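Local coordinates for protein lipid A deacylase PagL (Pseudomonas aeruginosa, PDB 2ERV) that removes the fatty acyl chain from the 3 position of lipid A by hydrolysing its ester bond in the outer membrane, at residues T38-A43 / V65-F70. Numbering follows the deposited sequence.
Sequences TGYWDA and VFVYEF
T38 and Y40 pair antiparallel with V67 and V65, the short strand axes approaching to 4.2 Å with their N-to-C directions 145° apart. Each of these hydrogen-bonded pairs exchanges two backbone bonds, among them T38 N to V67 O (2.7 Å) and V65 N to Y40 O (2.8 Å). Between them lies the non-hydrogen-bonded pair of G39 and F66. There the backbones come close, G39 CA sitting 3.0 Å from V65 O and 4.2 Å from F66 CA.

T38, Y40, V65 and V67 project from the same face of the sheet, the one turned to the barrel interior, where Y40 and V65 also touch R107 of strand 102-114. With CG between the backbone N and carbonyl carbon (chi1 62°), the Y40 ring swings across to the partner strand and lies alongside V65, whose CB rests over one ring face, a CH-pi contact at 3.9 Å from the ring centroid. V67 CG2 meets the ring's edge, 3.6 Å from Y40 CE1. V65 CG2 also packs on D42 CB, while the T38 and V67 side chains lie side by side, CG2 of T38 3.9 Å from CB of V67.

Inside, the Y40 hydroxyl is hydrogen-bonded to E80, and the D42 carboxylate forms salt bridges with R18 and R107. F66 projects from the other, membrane-facing side, its ring edge-to-face with W25 and near a bound detergent. An apolar outer face carrying aromatic rings and an inner face with buried, paired charges are characteristic of an outer-membrane beta-barrel, here built in part by the antiparallel hairpin of strands 35-48 and 57-70.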
loop_
_atom_site.group_PDB
_atom_site.type_symbol
_atom_site.label_atom_id
_atom_site.label_comp_id
_atom_site.label_asym_id
_atom_site.label_seq_id
_atom_site.Cartn_x
_atom_site.Cartn_y
_atom_site.Cartn_z
ATOM N N THR A 38 -8.899 -10.464 -9.497
ATOM C CA THR A 38 -7.525 -10.854 -9.769
ATOM C C THR A 38 -6.630 -10.393 -8.621
ATOM O O THR A 38 -7.141 -10.187 -7.508
ATOM C CB THR A 38 -7.073 -10.334 -11.183
ATOM O OG1 THR A 38 -5.789 -10.911 -11.473
ATOM C CG2 THR A 38 -6.874 -8.802 -11.232
ATOM N N GLY A 39 -5.322 -10.243 -8.860
ATOM C CA GLY A 39 -4.459 -9.654 -7.829
ATOM C C GLY A 39 -3.005 -9.578 -8.214
ATOM O O GLY A 39 -2.612 -9.912 -9.370
ATOM N N TYR A 40 -2.198 -9.139 -7.248
ATOM C CA TYR A 40 -0.761 -9.013 -7.459
ATOM C C TYR A 40 0.008 -9.105 -6.152
ATOM O O TYR A 40 -0.565 -8.891 -5.060
ATOM C CB TYR A 40 -0.396 -7.751 -8.256
ATOM C CG TYR A 40 -0.766 -6.442 -7.579
ATOM C CD1 TYR A 40 -2.043 -5.893 -7.734
ATOM C CD2 TYR A 40 0.153 -5.771 -6.793
ATOM C CE1 TYR A 40 -2.377 -4.649 -7.125
ATOM C CE2 TYR A 40 -0.156 -4.579 -6.169
ATOM C CZ TYR A 40 -1.412 -4.022 -6.331
ATOM O OH TYR A 40 -1.679 -2.818 -5.731
ATOM N N TRP A 41 1.296 -9.443 -6.261
ATOM C CA TRP A 41 2.142 -9.435 -5.095
ATOM C C TRP A 41 2.748 -8.055 -5.080
ATOM O O TRP A 41 3.218 -7.604 -6.092
ATOM C CB TRP A 41 3.274 -10.436 -5.246
ATOM C CG TRP A 41 2.832 -11.850 -5.303
ATOM C CD1 TRP A 41 2.868 -12.697 -6.391
ATOM C CD2 TRP A 41 2.297 -12.606 -4.221
ATOM N NE1 TRP A 41 2.375 -13.935 -6.037
ATOM C CE2 TRP A 41 2.036 -13.912 -4.704
ATOM C CE3 TRP A 41 2.044 -12.326 -2.867
ATOM C CZ2 TRP A 41 1.504 -14.921 -3.887
ATOM C CZ3 TRP A 41 1.544 -13.345 -2.047
ATOM C CH2 TRP A 41 1.279 -14.623 -2.564
ATOM N N ASP A 42 2.764 -7.417 -3.929
ATOM C CA ASP A 42 3.228 -6.035 -3.849
ATOM C C ASP A 42 4.379 -5.909 -2.811
ATOM O O ASP A 42 4.200 -6.229 -1.623
ATOM C CB ASP A 42 2.066 -5.115 -3.478
ATOM C CG ASP A 42 2.369 -3.660 -3.799
ATOM O OD1 ASP A 42 2.966 -3.404 -4.863
ATOM O OD2 ASP A 42 2.043 -2.698 -3.092
ATOM N N ALA A 43 5.533 -5.453 -3.278
ATOM C CA ALA A 43 6.697 -5.150 -2.417
ATOM C C ALA A 43 6.852 -3.616 -2.326
ATOM O O ALA A 43 6.772 -2.917 -3.349
ATOM C CB ALA A 43 7.961 -5.784 -2.994
ATOM N N VAL A 65 -2.232 -8.694 -2.844
ATOM C CA VAL A 65 -3.264 -7.663 -2.983
ATOM C C VAL A 65 -4.315 -8.164 -3.988
ATOM O O VAL A 65 -3.984 -8.408 -5.151
ATOM C CB VAL A 65 -2.665 -6.318 -3.509
ATOM C CG1 VAL A 65 -3.738 -5.234 -3.618
ATOM C CG2 VAL A 65 -1.482 -5.828 -2.588
ATOM N N PHE A 66 -5.559 -8.279 -3.552
ATOM C CA PHE A 66 -6.679 -8.678 -4.429
ATOM C C PHE A 66 -7.191 -7.452 -5.148
ATOM O O PHE A 66 -7.227 -6.374 -4.580
ATOM C CB PHE A 66 -7.816 -9.290 -3.593
ATOM C CG PHE A 66 -7.485 -10.692 -3.102
ATOM C CD1 PHE A 66 -7.759 -11.805 -3.906
ATOM C CD2 PHE A 66 -6.842 -10.873 -1.884
ATOM C CE1 PHE A 66 -7.420 -13.087 -3.483
ATOM C CE2 PHE A 66 -6.508 -12.163 -1.438
ATOM C CZ PHE A 66 -6.803 -13.259 -2.247
ATOM N N VAL A 67 -7.636 -7.645 -6.385
ATOM C CA VAL A 67 -8.093 -6.520 -7.189
ATOM C C VAL A 67 -9.367 -6.918 -7.814
ATOM O O VAL A 67 -9.428 -7.985 -8.441
ATOM C CB VAL A 67 -7.040 -6.201 -8.314
ATOM C CG1 VAL A 67 -7.548 -5.144 -9.316
ATOM C CG2 VAL A 67 -5.726 -5.713 -7.676
ATOM N N TYR A 68 -10.384 -6.076 -7.721
ATOM C CA TYR A 68 -11.493 -6.278 -8.639
ATOM C C TYR A 68 -11.369 -5.243 -9.763
ATOM O O TYR A 68 -11.416 -4.044 -9.510
ATOM C CB TYR A 68 -12.869 -6.186 -7.948
ATOM C CG TYR A 68 -13.944 -6.674 -8.884
ATOM C CD1 TYR A 68 -14.297 -8.043 -8.939
ATOM C CD2 TYR A 68 -14.547 -5.800 -9.772
ATOM C CE1 TYR A 68 -15.308 -8.501 -9.845
ATOM C CE2 TYR A 68 -15.470 -6.244 -10.682
ATOM C CZ TYR A 68 -15.850 -7.601 -10.702
ATOM O OH TYR A 68 -16.790 -7.991 -11.605
ATOM N N GLU A 69 -11.270 -5.710 -11.007
ATOM C CA GLU A 69 -11.016 -4.832 -12.127
ATOM C C GLU A 69 -12.273 -4.861 -12.948
ATOM O O GLU A 69 -12.670 -5.914 -13.415
ATOM C CB GLU A 69 -9.850 -5.337 -12.963
ATOM C CG GLU A 69 -9.607 -4.496 -14.214
ATOM C CD GLU A 69 -8.678 -5.200 -15.185
ATOM O OE1 GLU A 69 -9.107 -6.186 -15.866
ATOM O OE2 GLU A 69 -7.507 -4.768 -15.261
ATOM N N PHE A 70 -12.915 -3.710 -13.092
ATOM C CA PHE A 70 -14.118 -3.604 -13.880
ATOM C C PHE A 70 -13.801 -3.556 -15.390
ATOM O O PHE A 70 -12.767 -3.044 -15.787
ATOM C CB PHE A 70 -14.850 -2.309 -13.469
ATOM C CG PHE A 70 -15.379 -2.336 -12.067
ATOM C CD1 PHE A 70 -16.677 -2.813 -11.822
ATOM C CD2 PHE A 70 -14.587 -1.909 -10.979
ATOM C CE1 PHE A 70 -17.194 -2.850 -10.510
ATOM C CE2 PHE A 70 -15.073 -1.955 -9.642
ATOM C CZ PHE A 70 -16.393 -2.433 -9.406
#